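Local coordinates for protein tumour necrosis factor receptor (Ectromelia virus, PDB 3ON9) that probably blunts host immune defence by binding tumour necrosis factor and various chemokines, this chain being its C-terminal chemokine-binding SECRET domain, at residues S5-D10 with K72-L77; M107-T112 with I127-T132. One frame throughout, in Å; residues are numbered along the deposited sequence.

In the fold
The SECRET domain is a beta-sandwich, and both contacts lie toward one end of it, their centres about 8 Å apart. From the N terminus, residues 5-10 lead into strand 8-16 and meet the loop 72-77, which runs between strands 62-69 and 82-89; contact 1 thus closes a long excursion through five further strands. Contact 2 opens later and closes a short one, bringing the start of strand 110-116 against the end of strand 122-130, across the two sheets. The contacts follow in series, neither nesting nor crossing. Strands 8-16 and 122-130 are sheet neighbours, and Asn7 OD1 to Thr132 N joins the two contacts directly.

Contact 1: S5-D10 with K72-L77; sequences SFNSID and KVHQDL
Ser5 meets the 72-77 loop through both its hydroxyl and its carbonyl. The hydroxyl OG donates to Gln75 O at 2.7 Å, in the carbonyl plane and on a lone pair; a small side chain with a hydroxyl fits this buried spot and reaches the backbone carbonyl of Gln75. Its carbonyl O receives His74 ND1 at 2.6 Å in a nearly straight bond (166° at the hydrogen) that helps fix how the ring is turned; Ser5 O lies in the plane of the His74 ring, though ND1 comes in tilted from the carbonyl plane. Ser5 CB also packs on Leu77 CD2. At Phe6 the carbonyl O takes Gln75 N at 2.8 Å, while the side chain leaves the backbone heading away from the loop, but its ring end comes back, chi1 (64°) setting CG between the backbone N and the carbonyl carbon. The ring then lies beside Gln75, whose CB sits over one face in a CH-pi contact 3.7 Å from the ring centroid. The Gln75 amide lies at the CZ end of the ring and is held by Thr48 N at OE1 and Asp46 O at NE2, tying the 72-77 loop to the loop after strand 38-45. A flat apolar ring suits the place, as it can take Gln75 CB on a face and pair edge to face with Tyr129. The segment now enters the central strand of the five-stranded sheet of the sandwich, where Asn7 and Ser8 both face Ala130 in a classic beta bulge. Asn7 stacks on His74, its CB over the centre of the imidazole, 3.8 Å from the centroid, and its amide plane 23° from the ring's. An amide suits this place because it accepts and donates at once: OD1 takes Thr132 N, and ND2 gives at 2.9 Å to water 1, which in turn makes a weak bond to Lys72 O.

Contact 2: M107-T112 with I127-T132; sequences MPHSET and IVYANT
Between the two sheets of the sandwich, where strand 110-116 of one faces strand 122-130 of the other, a histidine, a tyrosine and a glutamate interlock. The two strands run nearly antiparallel, their axes 9.7 Å apart, too far for backbone pairing, so side chains bridge the gap. The His109 ring lies face to face on Tyr129, centroids 3.6 Å apart and planes 12° from parallel, with His109 CG over the centre of the phenol. A chi1 of 43° tucks His109 CG over its own backbone and lays the imidazole on that face. Glu111 folds back, bent at chi2 (-71°), and brings OE1 to His109 ND1 and Tyr129 OH. The imidazole bond, ND1 to OE1 at 2.8 Å on the syn side, is bent and somewhat out of both planes, whereas Tyr129 OH donates to the anti lone pair of OE1 at 2.7 Å. Glu111 CB meanwhile packs on Ile127 CD1 at 3.7 Å, the two chains running alongside in opposing senses. Met107 sends its methyl CE toward Tyr129 O, 3.4 Å away, a flexible apolar chain reaching over the end of the strand. With His109 NE2 bonded to Asp140 OD2, both imidazole nitrogens face carboxylates, which would favour a protonated, positively charged ring; two donors on OE1 would likewise tend to keep Glu111 ionised.

Contact 1: S5-D10 with K72-L77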
loop_
_atom_site.group_PDB
_atom_site.type_symbol
_atom_site.label_atom_id
_atom_site.label_comp_id
_atom_site.label_asym_id
_atom_site.label_seq_id
_atom_site.Cartn_x
_atom_site.Cartn_y
_atom_site.Cartn_z
ATOM N N SER A 5 -4.988 20.159 -4.019
ATOM C CA SER A 5 -5.258 18.821 -3.503
ATOM C C SER A 5 -4.243 17.826 -4.049
ATOM O O SER A 5 -3.620 18.062 -5.083
ATOM C CB SER A 5 -6.689 18.387 -3.852
ATOM O OG SER A 5 -6.881 18.264 -5.258
ATOM N N PHE A 6 -4.069 16.705 -3.359
ATOM C CA PHE A 6 -3.135 15.692 -3.848
ATOM C C PHE A 6 -3.529 15.190 -5.235
ATOM O O PHE A 6 -4.717 15.128 -5.564
ATOM C CB PHE A 6 -2.982 14.536 -2.847
ATOM C CG PHE A 6 -4.246 13.727 -2.617
ATOM C CD1 PHE A 6 -4.568 12.663 -3.450
ATOM C CD2 PHE A 6 -5.077 14.005 -1.541
ATOM C CE1 PHE A 6 -5.720 11.901 -3.234
ATOM C CE2 PHE A 6 -6.224 13.251 -1.322
ATOM C CZ PHE A 6 -6.539 12.191 -2.165
ATOM N N ASN A 7 -2.531 14.877 -6.055
ATOM C CA ASN A 7 -2.769 14.260 -7.357
ATOM C C ASN A 7 -2.051 12.923 -7.481
ATOM O O ASN A 7 -2.003 12.341 -8.556
ATOM C CB ASN A 7 -2.369 15.190 -8.519
ATOM C CG ASN A 7 -0.945 15.702 -8.408
ATOM O OD1 ASN A 7 -0.238 15.385 -7.466
ATOM N ND2 ASN A 7 -0.520 16.499 -9.380
ATOM N N SER A 8 -1.487 12.456 -6.368
ATOM C CA SER A 8 -0.681 11.240 -6.376
ATOM C C SER A 8 -0.942 10.434 -5.113
ATOM O O SER A 8 -0.939 10.993 -4.021
ATOM C CB SER A 8 0.805 11.613 -6.413
ATOM O OG SER A 8 1.628 10.467 -6.270
ATOM N N ILE A 9 -1.170 9.129 -5.261
ATOM C CA ILE A 9 -1.264 8.235 -4.108
ATOM C C ILE A 9 -0.286 7.090 -4.308
ATOM O O ILE A 9 -0.242 6.475 -5.379
ATOM C CB ILE A 9 -2.680 7.632 -3.892
ATOM C CG1 ILE A 9 -3.765 8.701 -3.990
ATOM C CG2 ILE A 9 -2.765 6.964 -2.517
ATOM C CD1 ILE A 9 -5.187 8.142 -3.857
ATOM N N ASP A 10 0.485 6.820 -3.259
ATOM C CA ASP A 10 1.496 5.782 -3.238
ATOM C C ASP A 10 1.145 4.892 -2.058
ATOM O O ASP A 10 0.906 5.381 -0.957
ATOM C CB ASP A 10 2.877 6.440 -3.064
ATOM C CG ASP A 10 3.925 5.494 -2.507
ATOM O OD1 ASP A 10 4.558 4.782 -3.307
ATOM O OD2 ASP A 10 4.121 5.494 -1.268
ATOM N N LYS A 72 -1.388 12.897 -12.698
ATOM C CA LYS A 72 -1.805 14.054 -13.498
ATOM C C LYS A 72 -3.163 14.660 -13.128
ATOM O O LYS A 72 -3.485 15.768 -13.560
ATOM C CB LYS A 72 -1.771 13.717 -14.995
ATOM C CG LYS A 72 -0.417 13.219 -15.487
ATOM C CD LYS A 72 0.705 14.181 -15.120
ATOM C CE LYS A 72 2.077 13.517 -15.239
ATOM N NZ LYS A 72 3.134 14.247 -14.473
ATOM N N VAL A 73 -3.958 13.952 -12.333
ATOM C CA VAL A 73 -5.288 14.446 -11.972
ATOM C C VAL A 73 -5.391 14.684 -10.473
ATOM O O VAL A 73 -5.057 13.805 -9.682
ATOM C CB VAL A 73 -6.393 13.444 -12.370
ATOM C CG1 VAL A 73 -7.769 14.041 -12.091
ATOM C CG2 VAL A 73 -6.244 13.035 -13.846
ATOM N N HIS A 74 -5.841 15.876 -10.078
ATOM C CA HIS A 74 -5.981 16.202 -8.663
ATOM C C HIS A 74 -7.269 15.657 -8.066
ATOM O O HIS A 74 -8.308 15.586 -8.748
ATOM C CB HIS A 74 -5.914 17.719 -8.432
ATOM C CG HIS A 74 -4.565 18.313 -8.687
ATOM N ND1 HIS A 74 -3.647 18.533 -7.684
ATOM C CD2 HIS A 74 -3.981 18.728 -9.836
ATOM C CE1 HIS A 74 -2.547 19.052 -8.206
ATOM N NE2 HIS A 74 -2.728 19.184 -9.507
ATOM N N GLN A 75 -7.203 15.293 -6.787
ATOM C CA GLN A 75 -8.373 14.845 -6.041
ATOM C C GLN A 75 -9.503 15.884 -6.073
ATOM O O GLN A 75 -9.285 17.084 -5.836
ATOM C CB GLN A 75 -7.978 14.545 -4.586
ATOM C CG GLN A 75 -9.146 14.172 -3.671
ATOM C CD GLN A 75 -9.792 12.837 -4.030
ATOM O OE1 GLN A 75 -9.125 11.902 -4.486
ATOM N NE2 GLN A 75 -11.097 12.741 -3.808
ATOM N N ASP A 76 -10.707 15.404 -6.356
ATOM C CA ASP A 76 -11.932 16.202 -6.297
ATOM C C ASP A 76 -12.185 16.584 -4.844
ATOM O O ASP A 76 -12.381 15.716 -4.008
ATOM C CB ASP A 76 -13.083 15.334 -6.830
ATOM C CG ASP A 76 -14.371 16.104 -7.022
ATOM O OD1 ASP A 76 -14.500 17.199 -6.440
ATOM O OD2 ASP A 76 -15.253 15.596 -7.753
ATOM N N LEU A 77 -12.179 17.873 -4.519
ATOM C CA LEU A 77 -12.349 18.246 -3.118
ATOM C C LEU A 77 -13.777 18.025 -2.620
ATOM O O LEU A 77 -14.048 18.155 -1.428
ATOM C CB LEU A 77 -11.866 19.675 -2.847
ATOM C CG LEU A 77 -10.343 19.825 -2.940
ATOM C CD1 LEU A 77 -9.913 21.278 -2.811
ATOM C CD2 LEU A 77 -9.647 18.955 -1.891
HETATM O O HOH W 1 -1.573 17.458 -11.915
#

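Contact 2: M107-T112 with I127-T132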
loop_
_atom_site.group_PDB
_atom_site.type_symbol
_atom_site.label_atom_id
_atom_site.label_comp_id
_atom_site.label_asym_id
_atom_site.label_seq_id
_atom_site.Cartn_x
_atom_site.Cartn_y
_atom_site.Cartn_z
ATOM N N MET A 107 -4.021 17.134 4.236
ATOM C CA MET A 107 -5.019 16.984 3.179
ATOM C C MET A 107 -6.086 15.989 3.610
ATOM O O MET A 107 -5.821 15.116 4.433
ATOM C CB MET A 107 -4.351 16.511 1.883
ATOM C CG MET A 107 -3.485 17.570 1.232
ATOM S SD MET A 107 -2.336 16.900 0.020
ATOM C CE MET A 107 -1.172 16.012 1.055
ATOM N N PRO A 108 -7.308 16.138 3.084
ATOM C CA PRO A 108 -8.429 15.241 3.390
ATOM C C PRO A 108 -8.278 13.864 2.752
ATOM O O PRO A 108 -8.076 13.762 1.545
ATOM C CB PRO A 108 -9.638 15.957 2.760
ATOM C CG PRO A 108 -9.194 17.353 2.526
ATOM C CD PRO A 108 -7.730 17.273 2.248
ATOM N N HIS A 109 -8.380 12.830 3.579
ATOM C CA HIS A 109 -8.427 11.443 3.129
ATOM C C HIS A 109 -8.643 10.573 4.365
ATOM O O HIS A 109 -8.373 11.003 5.483
ATOM C CB HIS A 109 -7.124 11.061 2.414
ATOM C CG HIS A 109 -5.901 11.566 3.107
ATOM N ND1 HIS A 109 -5.387 10.964 4.239
ATOM C CD2 HIS A 109 -5.115 12.641 2.863
ATOM C CE1 HIS A 109 -4.329 11.638 4.650
ATOM N NE2 HIS A 109 -4.149 12.671 3.840
ATOM N N SER A 110 -9.153 9.361 4.167
ATOM C CA SER A 110 -9.345 8.429 5.277
ATOM C C SER A 110 -8.706 7.129 4.848
ATOM O O SER A 110 -8.705 6.809 3.657
ATOM C CB SER A 110 -10.835 8.188 5.527
ATOM O OG SER A 110 -11.543 9.409 5.644
ATOM N N GLU A 111 -8.155 6.386 5.793
ATOM C CA GLU A 111 -7.568 5.103 5.439
ATOM C C GLU A 111 -7.695 4.076 6.560
ATOM O O GLU A 111 -7.755 4.425 7.745
ATOM C CB GLU A 111 -6.119 5.266 4.948
ATOM C CG GLU A 111 -5.197 6.104 5.804
ATOM C CD GLU A 111 -5.496 7.601 5.782
ATOM O OE1 GLU A 111 -5.718 8.205 4.703
ATOM O OE2 GLU A 111 -5.507 8.178 6.874
ATOM N N THR A 112 -7.799 2.810 6.163
ATOM C CA THR A 112 -7.786 1.699 7.111
ATOM C C THR A 112 -6.881 0.618 6.575
ATOM O O THR A 112 -6.842 0.360 5.364
ATOM C CB THR A 112 -9.177 1.095 7.369
ATOM O OG1 THR A 112 -9.571 0.270 6.258
ATOM C CG2 THR A 112 -10.195 2.193 7.618
ATOM N N ILE A 127 0.855 4.791 3.319
ATOM C CA ILE A 127 -0.091 5.359 2.362
ATOM C C ILE A 127 0.255 6.836 2.263
ATOM O O ILE A 127 0.177 7.564 3.250
ATOM C CB ILE A 127 -1.530 5.182 2.835
ATOM C CG1 ILE A 127 -1.821 3.689 3.010
ATOM C CG2 ILE A 127 -2.503 5.802 1.805
ATOM C CD1 ILE A 127 -3.124 3.386 3.704
ATOM N N VAL A 128 0.656 7.266 1.074
ATOM C CA VAL A 128 1.266 8.580 0.902
ATOM C C VAL A 128 0.509 9.379 -0.139
ATOM O O VAL A 128 0.397 8.963 -1.298
ATOM C CB VAL A 128 2.735 8.438 0.484
ATOM C CG1 VAL A 128 3.381 9.810 0.326
ATOM C CG2 VAL A 128 3.490 7.613 1.524
ATOM N N TYR A 129 -0.033 10.510 0.288
ATOM C CA TYR A 129 -0.744 11.403 -0.603
ATOM C C TYR A 129 0.130 12.616 -0.870
ATOM O O TYR A 129 0.620 13.264 0.072
ATOM C CB TYR A 129 -2.035 11.865 0.052
ATOM C CG TYR A 129 -2.934 10.774 0.576
ATOM C CD1 TYR A 129 -4.022 10.339 -0.166
ATOM C CD2 TYR A 129 -2.711 10.186 1.828
ATOM C CE1 TYR A 129 -4.860 9.362 0.312
ATOM C CE2 TYR A 129 -3.557 9.201 2.314
ATOM C CZ TYR A 129 -4.634 8.799 1.547
ATOM O OH TYR A 129 -5.498 7.838 2.012
ATOM N N ALA A 130 0.330 12.931 -2.144
ATOM C CA ALA A 130 1.149 14.073 -2.517
ATOM C C ALA A 130 0.514 14.932 -3.595
ATOM O O ALA A 130 -0.039 14.418 -4.564
ATOM C CB ALA A 130 2.530 13.607 -2.984
ATOM N N ASN A 131 0.597 16.248 -3.412
ATOM C CA ASN A 131 0.371 17.190 -4.492
ATOM C C ASN A 131 1.723 17.449 -5.125
ATOM O O ASN A 131 2.571 18.088 -4.509
ATOM C CB ASN A 131 -0.194 18.497 -3.931
ATOM C CG ASN A 131 -0.479 19.515 -5.015
ATOM O OD1 ASN A 131 -0.153 19.302 -6.182
ATOM N ND2 ASN A 131 -1.094 20.632 -4.631
ATOM N N THR A 132 1.950 16.934 -6.329
ATOM C CA THR A 132 3.244 17.098 -6.982
ATOM C C THR A 132 3.602 18.557 -7.247
ATOM O O THR A 132 4.758 18.866 -7.512
ATOM C CB THR A 132 3.365 16.281 -8.281
ATOM O OG1 THR A 132 2.455 16.788 -9.267
ATOM C CG2 THR A 132 3.069 14.802 -8.014
#